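Local atomic coordinates of alanyl-tRNA synthetase (Aquifex aeolicus, PDB entry 3G98), a protein that attaches alanine to its cognate tRNA, its C-Ala domain, the part studied here, bringing editing and aminoacylation together on one tRNA. Residues K2-G7 with L11-F16; D48-V53 with K75-G80. One frame throughout, in Å; residues are numbered along the deposited sequence. Where two conformers were deposited one is given.

Contact 1. Residues K2-G7 with L11-F16; sequences KEENVG and LHYGVF
Lys2 and Tyr13 face each other across a beta hairpin, in which the edge strand 2-6 runs antiparallel to strand 9-17. Lys2 lays its CB over one face of the Tyr13 ring, off centre toward the rim and 4.0 Å from the ring centroid, a CH-pi contact. Tyrosine suits this place because its ring takes the aliphatic root of the lysine while its hydroxyl reaches a water. That water lies in the ring plane, bonded to Tyr13 OH, and donates a hydrogen bond to Glu4 OE1 at 2.7 Å. The same carboxylate oxygen forms a salt bridge with Lys106 of helix 98-110, whose Val102 and Lys106 also touch the Tyr13 side chain. CG of Tyr13 stands between the backbone N and the carbonyl carbon (chi1 70°), which swings the ring across to the neighbouring strand. A leucine here would probably leave the bridging water without its tyrosine partner and Lys2 CB without a flat face to rest on.

On the other face of the sheet, Glu3 runs alongside His12, both reaching out in one direction. Glu3 OE1 comes to the ring edge, 3.6 Å from His12 CE1, with carboxylate and imidazole planes 62° apart. A weak bond from His12 NE2 to Asp38 ties the ring to the next strand.

Behind both pairs stands the backbone: Lys2 with Tyr13 and Glu4 with Leu11 are hydrogen-bonded pairs, and Glu3 with His12 is the non-hydrogen-bonded pair between them. Leu11 is buried, its CB 4.4 Å from Val6 CG2; Val6 rests on Leu109 of helix 98-110 and Leu11 on Val39 of the next strand. The straightest of the four bonds is Lys2 N to Tyr13 O, 2.7 Å long and 166° at the hydrogen.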
ATOM      1  N   LYS A   2      -0.635   3.508 -11.215  1.00 28.32           N
ATOM      2  CA  LYS A   2      -0.378   4.937 -11.398  1.00 25.31           C
ATOM      3  C   LYS A   2       0.801   5.461 -10.576  1.00 33.83           C
ATOM      4  O   LYS A   2       1.224   4.850  -9.600  1.00 23.32           O
ATOM      5  CB  LYS A   2      -1.623   5.740 -10.997  1.00 32.65           C
ATOM      6  CG  LYS A   2      -2.675   5.903 -12.089  1.00 56.72           C
ATOM      7  CD  LYS A   2      -3.373   4.595 -12.419  1.00 55.26           C
ATOM      8  CE  LYS A   2      -4.658   4.834 -13.201  1.00 65.64           C
ATOM      9  NZ  LYS A   2      -4.412   5.384 -14.562  1.00 49.52           N
ATOM     10  N   GLU A   3       1.298   6.626 -10.960  1.00 28.31           N
ATOM     11  CA  GLU A   3       2.344   7.297 -10.207  1.00 27.23           C
ATOM     12  C   GLU A   3       1.955   8.749  -9.971  1.00 36.42           C
ATOM     13  O   GLU A   3       1.534   9.448 -10.894  1.00 29.30           O
ATOM     14  CB  GLU A   3       3.679   7.227 -10.955  1.00 32.44           C
ATOM     15  CG  GLU A   3       4.754   8.118 -10.354  1.00 41.56           C
ATOM     16  CD  GLU A   3       6.083   8.008 -11.073  1.00 38.46           C
ATOM     17  OE1 GLU A   3       6.269   7.043 -11.844  1.00 32.30           O
ATOM     18  OE2 GLU A   3       6.943   8.890 -10.863  1.00 34.50           O
ATOM     19  N   GLU A   4       2.099   9.193  -8.730  1.00 28.03           N
ATOM     20  CA  GLU A   4       1.753  10.553  -8.343  1.00 32.53           C
ATOM     21  C   GLU A   4       2.625  11.046  -7.196  1.00 36.04           C
ATOM     22  O   GLU A   4       2.758  10.370  -6.177  1.00 25.76           O
ATOM     23  CB  GLU A   4       0.288  10.608  -7.909  1.00 31.52           C
ATOM     24  CG  GLU A   4      -0.138  11.965  -7.372  1.00 40.07           C
ATOM     25  CD  GLU A   4      -1.609  12.021  -7.007  1.00 42.39           C
ATOM     26  OE1 GLU A   4      -2.366  11.105  -7.401  1.00 32.23           O
ATOM     27  OE2 GLU A   4      -2.006  12.988  -6.326  1.00 35.37           O
ATOM     28  N   ASN A   5       3.217  12.226  -7.346  1.00 23.53           N
ATOM     29  CA  ASN A   5       3.933  12.818  -6.225  1.00 19.34           C
ATOM     30  C   ASN A   5       2.959  13.389  -5.203  1.00 25.35           C
ATOM     31  O   ASN A   5       2.001  14.076  -5.563  1.00 27.54           O
ATOM     32  CB  ASN A   5       4.923  13.883  -6.703  1.00 21.60           C
ATOM     33  CG  ASN A   5       6.069  13.283  -7.490  1.00 28.26           C
ATOM     34  OD1 ASN A   5       6.517  12.171  -7.201  1.00 33.21           O
ATOM     35  ND2 ASN A   5       6.535  14.002  -8.504  1.00 45.37           N
ATOM     36  N   VAL A   6       3.194  13.075  -3.934  1.00 23.85           N
ATOM     37  CA  VAL A   6       2.377  13.585  -2.837  1.00 34.82           C
ATOM     38  C   VAL A   6       3.295  14.066  -1.727  1.00 35.93           C
ATOM     39  O   VAL A   6       4.006  13.274  -1.100  1.00 32.66           O
ATOM     40  CB  VAL A   6       1.416  12.518  -2.263  1.00 29.46           C
ATOM     41  CG1 VAL A   6       0.533  13.129  -1.182  1.00 40.23           C
ATOM     42  CG2 VAL A   6       0.570  11.895  -3.362  1.00 28.98           C
ATOM     43  N   GLY A   7       3.277  15.368  -1.480  1.00 37.81           N
ATOM     44  CA  GLY A   7       4.217  15.955  -0.544  1.00 38.33           C
ATOM     45  C   GLY A   7       5.618  15.671  -1.043  1.00 26.02           C
ATOM     46  O   GLY A   7       5.917  15.875  -2.215  1.00 28.76           O
ATOM     47  N   LEU A  11       4.165   8.373  -4.895  1.00 23.71           N
ATOM     48  CA  LEU A  11       3.226   7.282  -4.647  1.00 24.65           C
ATOM     49  C   LEU A  11       2.973   6.454  -5.901  1.00 23.48           C
ATOM     50  O   LEU A  11       2.620   6.992  -6.947  1.00 25.91           O
ATOM     51  CB  LEU A  11       1.901   7.817  -4.096  1.00 23.10           C
ATOM     52  CG  LEU A  11       0.812   6.763  -3.855  1.00 19.89           C
ATOM     53  CD1 LEU A  11       1.242   5.765  -2.793  1.00 20.60           C
ATOM     54  CD2 LEU A  11      -0.509   7.430  -3.459  1.00 22.24           C
ATOM     55  N   HIS A  12       3.186   5.144  -5.786  1.00 19.93           N
ATOM     56  CA  HIS A  12       2.850   4.192  -6.842  1.00 25.95           C
ATOM     57  C   HIS A  12       1.706   3.317  -6.341  1.00 23.06           C
ATOM     58  O   HIS A  12       1.801   2.686  -5.276  1.00 23.98           O
ATOM     59  CB  HIS A  12       4.057   3.311  -7.195  1.00 27.54           C
ATOM     60  CG  HIS A  12       5.289   4.087  -7.537  1.00 28.29           C
ATOM     61  ND1 HIS A  12       5.543   4.558  -8.808  1.00 27.29           N
ATOM     62  CD2 HIS A  12       6.334   4.486  -6.772  1.00 31.66           C
ATOM     63  CE1 HIS A  12       6.690   5.216  -8.811  1.00 33.70           C
ATOM     64  NE2 HIS A  12       7.190   5.186  -7.588  1.00 31.23           N
ATOM     65  N   TYR A  13       0.616   3.267  -7.090  1.00 19.31           N
ATOM     66  CA  TYR A  13      -0.536   2.525  -6.608  1.00 17.00           C
ATOM     67  C   TYR A  13      -1.360   1.895  -7.700  1.00 25.66           C
ATOM     68  O   TYR A  13      -1.397   2.370  -8.839  1.00 22.45           O
ATOM     69  CB  TYR A  13      -1.417   3.402  -5.706  1.00 22.53           C
ATOM     70  CG  TYR A  13      -2.150   4.494  -6.456  1.00 21.71           C
ATOM     71  CD1 TYR A  13      -3.423   4.273  -6.966  1.00 24.48           C
ATOM     72  CD2 TYR A  13      -1.561   5.740  -6.665  1.00 20.55           C
ATOM     73  CE1 TYR A  13      -4.101   5.268  -7.666  1.00 24.32           C
ATOM     74  CE2 TYR A  13      -2.229   6.743  -7.362  1.00 27.42           C
ATOM     75  CZ  TYR A  13      -3.498   6.498  -7.857  1.00 31.67           C
ATOM     76  OH  TYR A  13      -4.168   7.482  -8.549  1.00 35.64           O
ATOM     77  N   GLY A  14      -2.041   0.817  -7.338  1.00 22.68           N
ATOM     78  CA  GLY A  14      -2.921   0.153  -8.283  1.00 24.27           C
ATOM     79  C   GLY A  14      -3.496  -1.110  -7.700  1.00 21.52           C
ATOM     80  O   GLY A  14      -2.947  -1.677  -6.754  1.00 24.11           O
ATOM     81  N   VAL A  15      -4.612  -1.559  -8.255  1.00 20.75           N
ATOM     82  CA  VAL A  15      -5.193  -2.817  -7.815  1.00 17.56           C
ATOM     83  C   VAL A  15      -5.256  -3.753  -9.010  1.00 20.67           C
ATOM     84  O   VAL A  15      -5.638  -3.342 -10.111  1.00 24.24           O
ATOM     85  CB  VAL A  15      -6.607  -2.615  -7.195  1.00 25.37           C
ATOM     86  CG1 VAL A  15      -7.468  -1.749  -8.098  1.00 31.17           C
ATOM     87  CG2 VAL A  15      -7.266  -3.950  -6.928  1.00 27.98           C
ATOM     88  N   PHE A  16      -4.824  -4.993  -8.800  1.00 21.61           N
ATOM     89  CA  PHE A  16      -4.716  -5.976  -9.859  1.00 28.52           C
ATOM     90  C   PHE A  16      -5.756  -7.059  -9.622  1.00 26.99           C
ATOM     91  O   PHE A  16      -6.239  -7.224  -8.512  1.00 28.76           O
ATOM     92  CB  PHE A  16      -3.321  -6.612  -9.844  1.00 24.48           C
ATOM     93  CG  PHE A  16      -2.197  -5.632 -10.058  1.00 25.85           C
ATOM     94  CD1 PHE A  16      -1.603  -4.985  -8.983  1.00 29.83           C
ATOM     95  CD2 PHE A  16      -1.739  -5.358 -11.335  1.00 30.18           C
ATOM     96  CE1 PHE A  16      -0.565  -4.085  -9.179  1.00 25.67           C
ATOM     97  CE2 PHE A  16      -0.702  -4.453 -11.545  1.00 38.42           C
ATOM     98  CZ  PHE A  16      -0.115  -3.814 -10.464  1.00 31.20           C
TER
HETATM   99  O   HOH W   1       3.626   3.747 -10.457  1.00 35.51           O
HETATM  100  O   HOH W   2      -2.971   9.483  -9.418  1.00 25.63           O

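Contact 2. Residues D48-V53 with K75-G80; sequences DKINFV and KVLKGG
Leu77 and Phe52 reach for each other across the gap and meet methyl on ring, at the tight centre of a buried contact between strand 49-56 and the chain leaving helix 66-76. CD1 of Leu77 sits over one face of the Phe52 ring, 3.8 Å from its centroid and 25° off the normal, a CH-pi contact displaced toward the rim. Its nearest ring atom is Phe52 CD1, at 3.5 Å. The leucine reaches it with CG anti to its own carbonyl carbon (chi1 -64°) and CD1 extended beyond. A branched, flexible side chain suits this position: one methyl can cover an aromatic face while Leu77 CB lies 4.3 Å from Ile50 CG2. Ile50 and Phe52, two residues apart, both project to the same side of the strand, and both touch Ala43 of the adjacent strand 38-46, while Ala101 of helix 98-110 touches Leu77.

The far end of the ring meets backbone instead. Gly80 O comes within 3.1 Å of Phe52 CZ, obliquely to the ring, and this buried carbonyl oxygen has no hydrogen-bonding partner in the model. Glycine suits the preceding position, Gly79, where a CB would point toward the ring.

The outer side is looser. Lys75 and Lys78, both exposed, take their long chains away from the strand, and on the other segment Asp48 and Lys49 are likewise exposed. Lysine suits an exposed position of this kind, its charged end directed away from the strand while the neighbouring Leu77 turns inward. Between these two sides the chain reverses: Lys78, the C-prime residue with positive phi, bonds through its N to Lys75 O at 3.1 Å, and Gly79 N bonds back to the carbonyl oxygen of the residue before Lys75. This is a Schellman motif, here the C-terminal end of a helix packed on a beta sheet, with the first non-helical residue, Leu77, pressed into the apolar layer.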
ATOM      1  N   ASP A  48     -14.474 -11.410  -4.066  1.00 22.17           N
ATOM      2  CA  ASP A  48     -14.961 -10.457  -3.072  1.00 28.09           C
ATOM      3  C   ASP A  48     -13.960 -10.209  -1.945  1.00 29.63           C
ATOM      4  O   ASP A  48     -14.295  -9.603  -0.920  1.00 23.35           O
ATOM      5  CB  ASP A  48     -16.317 -10.903  -2.517  1.00 41.16           C
ATOM      6  CG  ASP A  48     -17.460 -10.617  -3.475  1.00 52.57           C
ATOM      7  OD1 ASP A  48     -17.358  -9.643  -4.258  1.00 44.84           O
ATOM      8  OD2 ASP A  48     -18.461 -11.365  -3.441  1.00 44.81           O
ATOM      9  N   LYS A  49     -12.729 -10.672  -2.140  1.00 29.27           N
ATOM     10  CA  LYS A  49     -11.668 -10.425  -1.172  1.00 22.66           C
ATOM     11  C   LYS A  49     -10.598  -9.526  -1.778  1.00 29.61           C
ATOM     12  O   LYS A  49     -10.447  -9.456  -3.003  1.00 26.63           O
ATOM     13  CB  LYS A  49     -11.046 -11.743  -0.707  1.00 32.17           C
ATOM     14  CG  LYS A  49     -12.037 -12.689  -0.040  1.00 42.22           C
ATOM     15  CD  LYS A  49     -12.793 -11.988   1.086  1.00 48.27           C
ATOM     16  CE  LYS A  49     -13.882 -12.882   1.669  1.00 49.05           C
ATOM     17  NZ  LYS A  49     -13.320 -14.152   2.193  1.00 50.22           N
ATOM     18  N   ILE A  50      -9.850  -8.842  -0.918  1.00 22.79           N
ATOM     19  CA  ILE A  50      -8.739  -8.035  -1.392  1.00 20.74           C
ATOM     20  C   ILE A  50      -7.519  -8.162  -0.459  1.00 21.49           C
ATOM     21  O   ILE A  50      -7.632  -8.091   0.766  1.00 25.41           O
ATOM     22  CB  ILE A  50      -9.165  -6.552  -1.595  1.00 20.11           C
ATOM     23  CG1 ILE A  50      -8.007  -5.704  -2.119  1.00 21.39           C
ATOM     24  CG2 ILE A  50      -9.721  -5.951  -0.288  1.00 25.70           C
ATOM     25  CD1 ILE A  50      -8.474  -4.375  -2.707  1.00 20.67           C
ATOM     26  N   ASN A  51      -6.363  -8.392  -1.060  1.00 17.80           N
ATOM     27  CA  ASN A  51      -5.106  -8.430  -0.326  0.50 19.73           C
ATOM     28  C   ASN A  51      -4.324  -7.186  -0.713  1.00 19.24           C
ATOM     29  O   ASN A  51      -4.365  -6.771  -1.864  1.00 21.88           O
ATOM     30  CB  ASN A  51      -4.326  -9.703  -0.683  0.50 21.33           C
ATOM     31  CG  ASN A  51      -3.044  -9.856   0.122  0.50 18.32           C
ATOM     32  OD1 ASN A  51      -2.037  -9.215  -0.166  0.50 19.34           O
ATOM     33  ND2 ASN A  51      -3.077 -10.726   1.131  0.50 19.84           N
ATOM     34  N   PHE A  52      -3.619  -6.590   0.243  1.00 19.73           N
ATOM     35  CA  PHE A  52      -2.945  -5.334  -0.035  1.00 19.92           C
ATOM     36  C   PHE A  52      -1.600  -5.211   0.686  1.00 20.31           C
ATOM     37  O   PHE A  52      -1.380  -5.813   1.740  1.00 18.26           O
ATOM     38  CB  PHE A  52      -3.861  -4.146   0.297  1.00 17.40           C
ATOM     39  CG  PHE A  52      -4.486  -4.225   1.651  1.00 21.37           C
ATOM     40  CD1 PHE A  52      -5.670  -4.938   1.847  1.00 24.59           C
ATOM     41  CD2 PHE A  52      -3.882  -3.615   2.744  1.00 27.30           C
ATOM     42  CE1 PHE A  52      -6.251  -5.030   3.092  1.00 25.72           C
ATOM     43  CE2 PHE A  52      -4.453  -3.708   4.009  1.00 26.43           C
ATOM     44  CZ  PHE A  52      -5.643  -4.419   4.184  1.00 26.50           C
ATOM     45  N   VAL A  53      -0.713  -4.418   0.100  1.00 19.70           N
ATOM     46  CA  VAL A  53       0.639  -4.256   0.610  1.00 17.48           C
ATOM     47  C   VAL A  53       1.032  -2.783   0.566  1.00 22.23           C
ATOM     48  O   VAL A  53       0.683  -2.060  -0.372  1.00 21.67           O
ATOM     49  CB  VAL A  53       1.652  -5.030  -0.255  1.00 20.51           C
ATOM     50  CG1 VAL A  53       3.096  -4.704   0.168  1.00 21.54           C
ATOM     51  CG2 VAL A  53       1.379  -6.550  -0.207  1.00 24.24           C
ATOM     52  N   LYS A  75      -8.401  -0.577   7.462  1.00 20.22           N
ATOM     53  CA  LYS A  75      -9.727  -0.265   7.996  1.00 22.23           C
ATOM     54  C   LYS A  75     -10.730   0.044   6.881  1.00 31.39           C
ATOM     55  O   LYS A  75     -11.853  -0.464   6.888  1.00 23.13           O
ATOM     56  CB  LYS A  75      -9.651   0.907   8.980  1.00 27.20           C
ATOM     57  CG  LYS A  75     -11.005   1.406   9.440  1.00 32.66           C
ATOM     58  CD  LYS A  75     -10.844   2.419  10.556  1.00 45.00           C
ATOM     59  CE  LYS A  75     -12.184   2.788  11.167  1.00 47.91           C
ATOM     60  NZ  LYS A  75     -11.978   3.675  12.337  1.00 37.74           N
ATOM     61  N   VAL A  76     -10.317   0.876   5.929  1.00 24.06           N
ATOM     62  CA  VAL A  76     -11.155   1.232   4.778  1.00 27.24           C
ATOM     63  C   VAL A  76     -11.534   0.006   3.938  1.00 24.74           C
ATOM     64  O   VAL A  76     -12.662  -0.110   3.444  1.00 23.07           O
ATOM     65  CB  VAL A  76     -10.458   2.301   3.903  1.00 26.96           C
ATOM     66  CG1 VAL A  76     -11.227   2.547   2.626  1.00 18.85           C
ATOM     67  CG2 VAL A  76     -10.291   3.599   4.697  1.00 29.72           C
ATOM     68  N   LEU A  77     -10.598  -0.927   3.811  1.00 21.27           N
ATOM     69  CA  LEU A  77     -10.803  -2.127   3.007  1.00 23.96           C
ATOM     70  C   LEU A  77     -11.454  -3.252   3.818  1.00 24.84           C
ATOM     71  O   LEU A  77     -11.507  -4.396   3.363  1.00 23.54           O
ATOM     72  CB  LEU A  77      -9.465  -2.587   2.411  1.00 20.98           C
ATOM     73  CG  LEU A  77      -8.839  -1.596   1.428  1.00 18.71           C
ATOM     74  CD1 LEU A  77      -7.473  -2.095   0.973  1.00 24.12           C
ATOM     75  CD2 LEU A  77      -9.765  -1.409   0.225  1.00 18.08           C
ATOM     76  N   LYS A  78     -11.962  -2.909   5.003  1.00 20.85           N
ATOM     77  CA  LYS A  78     -12.598  -3.866   5.909  1.00 24.05           C
ATOM     78  C   LYS A  78     -11.651  -5.027   6.188  1.00 28.17           C
ATOM     79  O   LYS A  78     -12.001  -6.199   6.005  1.00 21.75           O
ATOM     80  CB  LYS A  78     -13.933  -4.362   5.333  1.00 22.98           C
ATOM     81  CG  LYS A  78     -14.931  -3.237   5.037  1.00 29.50           C
ATOM     82  CD  LYS A  78     -15.374  -2.553   6.323  1.00 50.43           C
ATOM     83  CE  LYS A  78     -16.508  -1.568   6.068  1.00 50.64           C
ATOM     84  NZ  LYS A  78     -17.013  -1.014   7.365  1.00 54.78           N
ATOM     85  N   GLY A  79     -10.435  -4.684   6.606  1.00 23.37           N
ATOM     86  CA  GLY A  79      -9.420  -5.677   6.909  1.00 27.20           C
ATOM     87  C   GLY A  79      -8.381  -5.158   7.887  1.00 31.32           C
ATOM     88  O   GLY A  79      -8.547  -4.097   8.494  1.00 34.77           O
ATOM     89  N   GLY A  80      -7.305  -5.916   8.045  1.00 30.00           N
ATOM     90  CA  GLY A  80      -6.260  -5.551   8.987  1.00 30.53           C
ATOM     91  C   GLY A  80      -4.940  -5.451   8.275  1.00 33.92           C
ATOM     92  O   GLY A  80      -4.893  -5.108   7.097  1.00 37.44           O
TER

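In the fold
From the N terminus, contact 1 closes first and over the shorter loop: strand 2-6 turns back on strand 9-17 as a hairpin that forms one margin of the mixed sheet. The chain then passes through helix 21-31 and strand 38-46 before residues 48-53 open contact 2, which closes a longer loop through helix 66-76. The two loops are therefore in series, neither enclosing nor crossing the other. The centres of contact 1 and contact 2 are about 17 Å apart, on opposite sides of the chain's centre. Both reach the same sheet, where strand 38-46 runs between strands 9-17 and 49-56, and helix 98-110 touches side chains from each contact, joining the hairpin to the end of helix 66-76.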